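Local atomic coordinates of coclaurine N-methyltransferase (Coptis japonica, PDB entry 6GKV), a protein that catalyses the N-methylation of coclaurine and related tetrahydroisoquinolines with S-adenosyl-L-methionine as methyl donor, a step in alkaloid biosynthesis. Residues 142-156 with 170-182. Numbering follows the deposited sequence.
With SAH (S-adenosyl-L-homocysteine), chain C.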
ATOM      1  N   ALA A 142     -26.551   0.788 -18.485  1.00 70.98           N
ATOM      2  CA  ALA A 142     -27.386   0.323 -19.587  1.00 70.20           C
ATOM      3  C   ALA A 142     -28.034   1.516 -20.257  1.00 75.06           C
ATOM      4  O   ALA A 142     -28.087   1.584 -21.484  1.00 78.16           O
ATOM      5  CB  ALA A 142     -28.448  -0.653 -19.107  1.00 60.33           C
ATOM      6  N   GLN A 143     -28.508   2.462 -19.452  1.00 77.49           N
ATOM      7  CA  GLN A 143     -29.390   3.469 -19.991  1.00 83.84           C
ATOM      8  C   GLN A 143     -28.754   4.325 -21.040  1.00 94.22           C
ATOM      9  O   GLN A 143     -29.125   4.193 -22.208  1.00108.71           O
ATOM     10  CB  GLN A 143     -30.024   4.316 -18.876  1.00 86.53           C
ATOM     11  CG  GLN A 143     -31.433   3.816 -18.721  1.00 90.67           C
ATOM     12  CD  GLN A 143     -32.285   4.551 -17.740  1.00 95.87           C
ATOM     13  OE1 GLN A 143     -32.473   4.089 -16.613  1.00 94.13           O
ATOM     14  NE2 GLN A 143     -32.865   5.665 -18.173  1.00 98.32           N
ATOM     15  N   LYS A 144     -27.817   5.191 -20.692  1.00 91.13           N
ATOM     16  CA  LYS A 144     -27.230   5.968 -21.779  1.00 99.52           C
ATOM     17  C   LYS A 144     -25.802   5.551 -22.141  1.00 98.63           C
ATOM     18  O   LYS A 144     -24.909   6.377 -22.331  1.00 98.07           O
ATOM     19  CB  LYS A 144     -27.309   7.475 -21.493  1.00 95.71           C
ATOM     20  CG  LYS A 144     -28.738   8.022 -21.478  1.00 94.01           C
ATOM     21  CD  LYS A 144     -29.550   7.560 -22.706  1.00 99.40           C
ATOM     22  CE  LYS A 144     -29.177   8.190 -24.047  1.00101.43           C
ATOM     23  NZ  LYS A 144     -30.147   7.757 -25.114  1.00104.95           N
ATOM     24  N   TYR A 145     -25.614   4.242 -22.232  1.00 95.31           N
ATOM     25  CA  TYR A 145     -24.682   3.659 -23.184  1.00 90.57           C
ATOM     26  C   TYR A 145     -25.450   2.574 -23.935  1.00 94.23           C
ATOM     27  O   TYR A 145     -25.258   1.387 -23.674  1.00 99.02           O
ATOM     28  CB  TYR A 145     -23.447   3.064 -22.511  1.00 90.12           C
ATOM     29  CG  TYR A 145     -22.576   4.018 -21.717  1.00 89.52           C
ATOM     30  CD1 TYR A 145     -21.789   4.980 -22.349  1.00 87.99           C
ATOM     31  CD2 TYR A 145     -22.499   3.915 -20.334  1.00 84.65           C
ATOM     32  CE1 TYR A 145     -20.979   5.836 -21.612  1.00 83.49           C
ATOM     33  CE2 TYR A 145     -21.691   4.759 -19.595  1.00 82.36           C
ATOM     34  CZ  TYR A 145     -20.936   5.716 -20.236  1.00 83.11           C
ATOM     35  OH  TYR A 145     -20.137   6.546 -19.485  1.00 85.15           O
ATOM     36  N   LYS A 146     -26.328   2.982 -24.850  1.00 90.92           N
ATOM     37  CA  LYS A 146     -27.284   2.071 -25.491  1.00 87.01           C
ATOM     38  C   LYS A 146     -26.642   0.883 -26.200  1.00 89.40           C
ATOM     39  O   LYS A 146     -27.295  -0.134 -26.440  1.00 91.03           O
ATOM     40  CB  LYS A 146     -28.141   2.830 -26.503  1.00 88.71           C
ATOM     41  CG  LYS A 146     -28.783   4.081 -25.957  1.00 86.79           C
ATOM     42  CD  LYS A 146     -29.561   4.823 -27.041  1.00 88.30           C
ATOM     43  CE  LYS A 146     -30.835   4.097 -27.416  1.00 85.62           C
ATOM     44  NZ  LYS A 146     -31.679   4.925 -28.319  1.00 85.28           N
ATOM     45  N   ASN A 147     -25.371   1.023 -26.558  1.00 89.25           N
ATOM     46  CA  ASN A 147     -24.691  -0.027 -27.301  1.00 92.49           C
ATOM     47  C   ASN A 147     -23.718  -0.785 -26.420  1.00 90.92           C
ATOM     48  O   ASN A 147     -22.827  -1.487 -26.903  1.00 91.38           O
ATOM     49  CB  ASN A 147     -23.989   0.563 -28.514  1.00 94.76           C
ATOM     50  CG  ASN A 147     -24.968   1.120 -29.515  1.00100.89           C
ATOM     51  OD1 ASN A 147     -24.928   2.306 -29.839  1.00102.60           O
ATOM     52  ND2 ASN A 147     -25.876   0.270 -29.994  1.00102.97           N
ATOM     53  N   CYS A 148     -23.898  -0.615 -25.114  1.00 86.87           N
ATOM     54  CA  CYS A 148     -23.331  -1.524 -24.138  1.00 80.94           C
ATOM     55  C   CYS A 148     -24.285  -2.702 -23.950  1.00 77.63           C
ATOM     56  O   CYS A 148     -25.450  -2.624 -24.320  1.00 76.34           O
ATOM     57  CB  CYS A 148     -23.079  -0.819 -22.804  1.00 72.07           C
ATOM     58  SG  CYS A 148     -21.564   0.177 -22.768  1.00 77.37           S
ATOM     59  N   ARG A 149     -23.775  -3.793 -23.389  1.00 75.99           N
ATOM     60  CA  ARG A 149     -24.592  -4.962 -23.082  1.00 82.00           C
ATOM     61  C   ARG A 149     -24.238  -5.397 -21.668  1.00 72.88           C
ATOM     62  O   ARG A 149     -23.369  -6.239 -21.438  1.00 75.74           O
ATOM     63  CB  ARG A 149     -24.369  -6.048 -24.147  1.00 88.02           C
ATOM     64  CG  ARG A 149     -24.706  -7.501 -23.829  1.00 87.17           C
ATOM     65  CD  ARG A 149     -23.940  -8.429 -24.813  1.00 96.04           C
ATOM     66  NE  ARG A 149     -22.605  -7.920 -25.169  1.00102.31           N
ATOM     67  CZ  ARG A 149     -22.307  -7.212 -26.265  1.00107.41           C
ATOM     68  NH1 ARG A 149     -23.249  -6.907 -27.150  1.00116.16           N
ATOM     69  NH2 ARG A 149     -21.063  -6.789 -26.471  1.00102.43           N
ATOM     70  N   VAL A 150     -24.905  -4.758 -20.715  1.00 67.43           N
ATOM     71  CA  VAL A 150     -24.566  -4.946 -19.324  1.00 60.11           C
ATOM     72  C   VAL A 150     -25.044  -6.302 -18.863  1.00 55.51           C
ATOM     73  O   VAL A 150     -26.137  -6.742 -19.235  1.00 55.59           O
ATOM     74  CB  VAL A 150     -25.165  -3.831 -18.449  1.00 67.97           C
ATOM     75  CG1 VAL A 150     -24.585  -2.513 -18.843  1.00 69.01           C
ATOM     76  CG2 VAL A 150     -26.660  -3.778 -18.630  1.00 84.62           C
ATOM     77  N   THR A 151     -24.212  -6.970 -18.068  1.00 57.35           N
ATOM     78  CA  THR A 151     -24.587  -8.246 -17.461  1.00 65.92           C
ATOM     79  C   THR A 151     -24.483  -8.209 -15.931  1.00 65.52           C
ATOM     80  O   THR A 151     -23.411  -7.982 -15.371  1.00 65.89           O
ATOM     81  CB  THR A 151     -23.716  -9.392 -17.991  1.00 71.37           C
ATOM     82  OG1 THR A 151     -23.657  -9.337 -19.431  1.00 69.90           O
ATOM     83  CG2 THR A 151     -24.280 -10.735 -17.522  1.00 68.09           C
ATOM     84  N   ALA A 152     -25.599  -8.434 -15.251  1.00 61.91           N
ATOM     85  CA  ALA A 152     -25.608  -8.367 -13.797  1.00 54.22           C
ATOM     86  C   ALA A 152     -25.541  -9.764 -13.176  1.00 57.25           C
ATOM     87  O   ALA A 152     -26.215 -10.669 -13.634  1.00 60.36           O
ATOM     88  CB  ALA A 152     -26.845  -7.628 -13.322  1.00 48.01           C
ATOM     89  N   VAL A 153     -24.726  -9.951 -12.141  1.00 63.25           N
ATOM     90  CA  VAL A 153     -24.664 -11.263 -11.494  1.00 64.08           C
ATOM     91  C   VAL A 153     -25.004 -11.229 -10.006  1.00 63.63           C
ATOM     92  O   VAL A 153     -24.377 -10.512  -9.236  1.00 63.48           O
ATOM     93  CB  VAL A 153     -23.282 -11.903 -11.643  1.00 58.57           C
ATOM     94  CG1 VAL A 153     -23.299 -13.293 -11.039  1.00 58.57           C
ATOM     95  CG2 VAL A 153     -22.897 -11.975 -13.096  1.00 53.03           C
ATOM     96  N   THR A 154     -25.986 -12.038  -9.613  1.00 67.58           N
ATOM     97  CA  THR A 154     -26.474 -12.078  -8.237  1.00 65.27           C
ATOM     98  C   THR A 154     -26.763 -13.499  -7.785  1.00 59.31           C
ATOM     99  O   THR A 154     -27.101 -14.329  -8.600  1.00 63.75           O
ATOM    100  CB  THR A 154     -27.763 -11.283  -8.083  1.00 73.08           C
ATOM    101  OG1 THR A 154     -27.631 -10.025  -8.745  1.00 86.89           O
ATOM    102  CG2 THR A 154     -28.015 -11.033  -6.645  1.00 62.64           C
ATOM    103  N   ASN A 155     -26.645 -13.776  -6.489  1.00 62.31           N
ATOM    104  CA  ASN A 155     -27.123 -15.043  -5.939  1.00 61.86           C
ATOM    105  C   ASN A 155     -28.436 -14.851  -5.181  1.00 64.77           C
ATOM    106  O   ASN A 155     -28.848 -15.703  -4.386  1.00 70.64           O
ATOM    107  CB  ASN A 155     -26.067 -15.664  -5.025  1.00 60.43           C
ATOM    108  CG  ASN A 155     -25.788 -14.820  -3.793  1.00 66.94           C
ATOM    109  OD1 ASN A 155     -26.083 -13.621  -3.757  1.00 65.96           O
ATOM    110  ND2 ASN A 155     -25.196 -15.442  -2.778  1.00 74.41           N
ATOM    111  N   SER A 156     -29.090 -13.726  -5.451  1.00 62.45           N
ATOM    112  CA  SER A 156     -30.278 -13.294  -4.716  1.00 65.60           C
ATOM    113  C   SER A 156     -31.506 -13.253  -5.626  1.00 59.41           C
ATOM    114  O   SER A 156     -31.624 -12.387  -6.492  1.00 54.33           O
ATOM    115  CB  SER A 156     -30.020 -11.919  -4.072  1.00 67.63           C
ATOM    116  OG  SER A 156     -31.208 -11.280  -3.659  1.00 69.83           O
ATOM    117  N   ARG A 170     -38.231   0.257 -18.267  1.00 96.08           N
ATOM    118  CA  ARG A 170     -37.552   1.476 -18.727  1.00 91.22           C
ATOM    119  C   ARG A 170     -37.116   1.330 -20.183  1.00 86.42           C
ATOM    120  O   ARG A 170     -36.360   2.151 -20.706  1.00 78.21           O
ATOM    121  CB  ARG A 170     -36.341   1.805 -17.848  1.00 86.27           C
ATOM    122  CG  ARG A 170     -36.675   2.279 -16.437  1.00 86.05           C
ATOM    123  CD  ARG A 170     -35.412   2.710 -15.687  1.00 80.61           C
ATOM    124  NE  ARG A 170     -35.515   2.464 -14.249  1.00 80.60           N
ATOM    125  CZ  ARG A 170     -34.482   2.486 -13.413  1.00 83.75           C
ATOM    126  NH1 ARG A 170     -33.265   2.745 -13.874  1.00 85.55           N
ATOM    127  NH2 ARG A 170     -34.661   2.252 -12.118  1.00 80.91           N
ATOM    128  N   ASN A 171     -37.608   0.269 -20.819  1.00 94.14           N
ATOM    129  CA  ASN A 171     -37.365  -0.004 -22.235  1.00 95.49           C
ATOM    130  C   ASN A 171     -35.879  -0.126 -22.541  1.00 98.96           C
ATOM    131  O   ASN A 171     -35.317   0.696 -23.266  1.00100.56           O
ATOM    132  CB  ASN A 171     -38.000   1.083 -23.104  1.00 87.81           C
ATOM    133  CG  ASN A 171     -38.094   0.683 -24.558  1.00 85.04           C
ATOM    134  OD1 ASN A 171     -37.677  -0.411 -24.948  1.00 83.58           O
ATOM    135  ND2 ASN A 171     -38.658   1.564 -25.370  1.00 82.88           N
ATOM    136  N   LEU A 172     -35.252  -1.158 -21.980  1.00 97.24           N
ATOM    137  CA  LEU A 172     -33.819  -1.377 -22.154  1.00 91.14           C
ATOM    138  C   LEU A 172     -33.502  -2.746 -22.755  1.00 96.30           C
ATOM    139  O   LEU A 172     -33.862  -3.787 -22.194  1.00 94.82           O
ATOM    140  CB  LEU A 172     -33.082  -1.219 -20.816  1.00 77.24           C
ATOM    141  CG  LEU A 172     -32.912   0.188 -20.223  1.00 67.83           C
ATOM    142  CD1 LEU A 172     -32.293   0.126 -18.838  1.00 61.71           C
ATOM    143  CD2 LEU A 172     -32.069   1.074 -21.116  1.00 65.13           C
ATOM    144  N   LEU A 173     -32.830  -2.732 -23.905  1.00 96.19           N
ATOM    145  CA  LEU A 173     -32.270  -3.946 -24.484  1.00 96.54           C
ATOM    146  C   LEU A 173     -31.235  -4.531 -23.537  1.00 96.83           C
ATOM    147  O   LEU A 173     -31.392  -5.633 -23.011  1.00 96.28           O
ATOM    148  CB  LEU A 173     -31.621  -3.655 -25.855  1.00 94.61           C
ATOM    149  CG  LEU A 173     -30.995  -4.767 -26.729  1.00 90.46           C
ATOM    150  CD1 LEU A 173     -30.917  -4.325 -28.180  1.00 92.60           C
ATOM    151  CD2 LEU A 173     -29.604  -5.217 -26.268  1.00 85.93           C
ATOM    152  N   ASN A 174     -30.195  -3.737 -23.310  1.00 94.13           N
ATOM    153  CA  ASN A 174     -28.888  -4.201 -22.854  1.00 93.02           C
ATOM    154  C   ASN A 174     -28.877  -5.168 -21.688  1.00 96.46           C
ATOM    155  O   ASN A 174     -28.070  -6.100 -21.657  1.00105.69           O
ATOM    156  CB  ASN A 174     -28.051  -2.996 -22.472  1.00 90.71           C
ATOM    157  CG  ASN A 174     -28.394  -1.785 -23.288  1.00 98.72           C
ATOM    158  OD1 ASN A 174     -28.655  -0.717 -22.737  1.00 95.93           O
ATOM    159  ND2 ASN A 174     -28.388  -1.933 -24.615  1.00106.00           N
ATOM    160  N   VAL A 175     -29.758  -4.938 -20.723  1.00 85.61           N
ATOM    161  CA  VAL A 175     -29.641  -5.622 -19.449  1.00 77.71           C
ATOM    162  C   VAL A 175     -29.923  -7.104 -19.553  1.00 72.99           C
ATOM    163  O   VAL A 175     -30.946  -7.524 -20.079  1.00 74.73           O
ATOM    164  CB  VAL A 175     -30.578  -5.036 -18.396  1.00 72.54           C
ATOM    165  CG1 VAL A 175     -30.347  -5.735 -17.066  1.00 67.08           C
ATOM    166  CG2 VAL A 175     -30.356  -3.544 -18.274  1.00 72.30           C
ATOM    167  N   GLU A 176     -28.984  -7.876 -19.027  1.00 72.15           N
ATOM    168  CA  GLU A 176     -29.118  -9.308 -18.860  1.00 78.94           C
ATOM    169  C   GLU A 176     -28.713  -9.648 -17.421  1.00 80.12           C
ATOM    170  O   GLU A 176     -27.731  -9.094 -16.918  1.00 86.36           O
ATOM    171  CB  GLU A 176     -28.249 -10.033 -19.880  1.00 83.96           C
ATOM    172  CG  GLU A 176     -27.884 -11.447 -19.511  1.00 94.89           C
ATOM    173  CD  GLU A 176     -26.877 -12.040 -20.472  1.00104.17           C
ATOM    174  OE1 GLU A 176     -26.679 -11.458 -21.559  1.00104.97           O
ATOM    175  OE2 GLU A 176     -26.282 -13.084 -20.138  1.00106.56           O
ATOM    176  N   VAL A 177     -29.466 -10.515 -16.745  1.00 66.08           N
ATOM    177  CA  VAL A 177     -29.158 -10.838 -15.351  1.00 62.16           C
ATOM    178  C   VAL A 177     -29.032 -12.334 -15.088  1.00 71.12           C
ATOM    179  O   VAL A 177     -29.897 -13.121 -15.480  1.00 80.35           O
ATOM    180  CB  VAL A 177     -30.225 -10.283 -14.396  1.00 69.11           C
ATOM    181  CG1 VAL A 177     -29.780 -10.456 -12.948  1.00 67.98           C
ATOM    182  CG2 VAL A 177     -30.509  -8.827 -14.700  1.00 70.33           C
ATOM    183  N   LYS A 178     -27.961 -12.720 -14.398  1.00 70.08           N
ATOM    184  CA  LYS A 178     -27.670 -14.129 -14.122  1.00 72.29           C
ATOM    185  C   LYS A 178     -27.729 -14.438 -12.629  1.00 65.80           C
ATOM    186  O   LYS A 178     -27.161 -13.695 -11.826  1.00 62.69           O
ATOM    187  CB  LYS A 178     -26.280 -14.513 -14.653  1.00 67.37           C
ATOM    188  CG  LYS A 178     -25.988 -14.124 -16.091  1.00 68.44           C
ATOM    189  CD  LYS A 178     -24.661 -14.745 -16.547  1.00 78.87           C
ATOM    190  CE  LYS A 178     -24.474 -14.665 -18.060  1.00 89.04           C
ATOM    191  NZ  LYS A 178     -25.684 -15.120 -18.808  1.00 98.39           N
ATOM    192  N   LEU A 179     -28.378 -15.541 -12.253  1.00 59.62           N
ATOM    193  CA  LEU A 179     -28.406 -15.932 -10.846  1.00 57.80           C
ATOM    194  C   LEU A 179     -27.333 -16.985 -10.532  1.00 67.44           C
ATOM    195  O   LEU A 179     -27.439 -18.136 -10.961  1.00 69.02           O
ATOM    196  CB  LEU A 179     -29.791 -16.447 -10.466  1.00 69.41           C
ATOM    197  CG  LEU A 179     -30.131 -16.530  -8.975  1.00 58.69           C
ATOM    198  CD1 LEU A 179     -30.481 -15.160  -8.385  1.00 49.95           C
ATOM    199  CD2 LEU A 179     -31.258 -17.515  -8.791  1.00 57.69           C
ATOM    200  N   ALA A 180     -26.302 -16.584  -9.782  1.00 69.07           N
ATOM    201  CA  ALA A 180     -25.144 -17.450  -9.520  1.00 73.13           C
ATOM    202  C   ALA A 180     -24.425 -17.136  -8.212  1.00 74.57           C
ATOM    203  O   ALA A 180     -24.390 -15.987  -7.778  1.00 78.45           O
ATOM    204  CB  ALA A 180     -24.147 -17.355 -10.671  1.00 72.74           C
ATOM    205  N   ASP A 181     -23.851 -18.164  -7.590  1.00 72.60           N
ATOM    206  CA  ASP A 181     -22.933 -17.967  -6.477  1.00 68.96           C
ATOM    207  C   ASP A 181     -21.571 -17.666  -7.103  1.00 74.25           C
ATOM    208  O   ASP A 181     -20.992 -18.504  -7.791  1.00 77.61           O
ATOM    209  CB  ASP A 181     -22.885 -19.193  -5.554  1.00 58.87           C
ATOM    210  CG  ASP A 181     -21.904 -19.030  -4.386  1.00 69.52           C
ATOM    211  OD1 ASP A 181     -21.590 -17.888  -3.996  1.00 74.54           O
ATOM    212  OD2 ASP A 181     -21.446 -20.055  -3.841  1.00 73.71           O
ATOM    213  N   ILE A 182     -21.079 -16.452  -6.898  1.00 67.70           N
ATOM    214  CA  ILE A 182     -19.828 -16.036  -7.507  1.00 65.83           C
ATOM    215  C   ILE A 182     -18.676 -16.863  -6.929  1.00 67.64           C
ATOM    216  O   ILE A 182     -17.664 -17.088  -7.599  1.00 73.35           O
ATOM    217  CB  ILE A 182     -19.612 -14.520  -7.310  1.00 61.68           C
ATOM    218  CG1 ILE A 182     -20.750 -13.765  -8.000  1.00 60.72           C
ATOM    219  CG2 ILE A 182     -18.260 -14.063  -7.865  1.00 50.70           C
ATOM    220  CD1 ILE A 182     -20.726 -12.260  -7.798  1.00 57.80           C
TER
HETATM  221  N   SAH C 501     -23.319  -3.790  -5.645  1.00 52.43           N
HETATM  222  CA  SAH C 501     -24.636  -3.420  -5.148  1.00 58.27           C
HETATM  223  CB  SAH C 501     -24.890  -4.026  -3.775  1.00 61.14           C
HETATM  224  CG  SAH C 501     -23.668  -4.166  -2.871  1.00 62.33           C
HETATM  225  SD  SAH C 501     -24.068  -5.110  -1.375  1.00 71.02           S
HETATM  226  C   SAH C 501     -24.806  -1.910  -5.070  1.00 56.36           C
HETATM  227  O   SAH C 501     -23.796  -1.207  -5.121  1.00 58.08           O
HETATM  228  OXT SAH C 501     -25.926  -1.382  -4.951  1.00 51.87           O
HETATM  229  C5' SAH C 501     -23.228  -6.612  -1.953  1.00 53.42           C
HETATM  230  C4' SAH C 501     -23.890  -7.289  -3.158  1.00 68.55           C
HETATM  231  O4' SAH C 501     -23.192  -8.475  -3.505  1.00 70.32           O
HETATM  232  C3' SAH C 501     -25.332  -7.699  -2.886  1.00 76.99           C
HETATM  233  O3' SAH C 501     -26.083  -7.514  -4.059  1.00 82.08           O
HETATM  234  C2' SAH C 501     -25.280  -9.183  -2.622  1.00 71.42           C
HETATM  235  O2' SAH C 501     -26.475  -9.767  -3.079  1.00 71.09           O
HETATM  236  C1' SAH C 501     -24.061  -9.599  -3.444  1.00 67.04           C
HETATM  237  N9  SAH C 501     -23.366 -10.790  -2.904  1.00 62.24           N
HETATM  238  C8  SAH C 501     -22.906 -11.007  -1.622  1.00 66.04           C
HETATM  239  N7  SAH C 501     -22.332 -12.237  -1.574  1.00 65.32           N
HETATM  240  C5  SAH C 501     -22.420 -12.809  -2.808  1.00 60.28           C
HETATM  241  C6  SAH C 501     -22.012 -14.046  -3.322  1.00 69.53           C
HETATM  242  N6  SAH C 501     -21.394 -14.945  -2.551  1.00 75.98           N
HETATM  243  N1  SAH C 501     -22.259 -14.340  -4.650  1.00 67.44           N
HETATM  244  C2  SAH C 501     -22.908 -13.422  -5.457  1.00 60.64           C
HETATM  245  N3  SAH C 501     -23.307 -12.204  -4.946  1.00 50.05           N
HETATM  246  C4  SAH C 501     -23.069 -11.907  -3.644  1.00 51.24           C
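Ala152 bridges two residues of the neighbouring strand, on either side of Val177: its N donates to Glu176 O, and its O accepts from Lys178 N at 2.8 Å in a nearly straight bond (173°). The same parallel ladder starts with Glu176 N on Val150 O and runs on through Thr154 N to Lys178 O, closing with Ala180 N on Thr154 O at 2.7 Å, where the donor is tilted out of the carbonyl plane. Packing is close on the face that carries Ala152 and Val177, beneath helices 136-143 and 157-168. There Val175 CG2 wedges between Ala142 CB (3.6 Å) and Val150 CG2. On the opposite face Thr151 is buried, but Glu176 and Lys178 beside it are partly open to solvent; Lys178 reaches back along its own strand to a salt bridge with Glu176 OE2, its aliphatic chain passing over Thr151 CG2. Strands 149-154 and 176-179 belong to a beta-alpha-beta crossover through helix 157-168, at one edge of the Rossmann-like methyltransferase sheet. Past the strand ends the chain meets the adenine of S-adenosyl-L-homocysteine: Asp181 OD1 accepts from N6 at 3.3 Å, and Ile182 N gives a weak bond to N1, while CG1 and CD1 of Ile182 lie against C2. At the far end, Asn174 tucks its amide into the turn 145-148, with a weak bond from ND2 to Lys146 O. On the partly exposed rim, Gln143, extended beyond CG (chi2 -176°), lays CG across the methyls of Leu172 and offers OE1 to the guanidinium edge of Arg170, 3.2 Å from NH1. Replacing Gln143 with alanine would probably leave that NH1 without this acceptor and strip the Leu172 methyls of their contact with CG. Arg170 NH2 is held separately, by a salt bridge to Glu166.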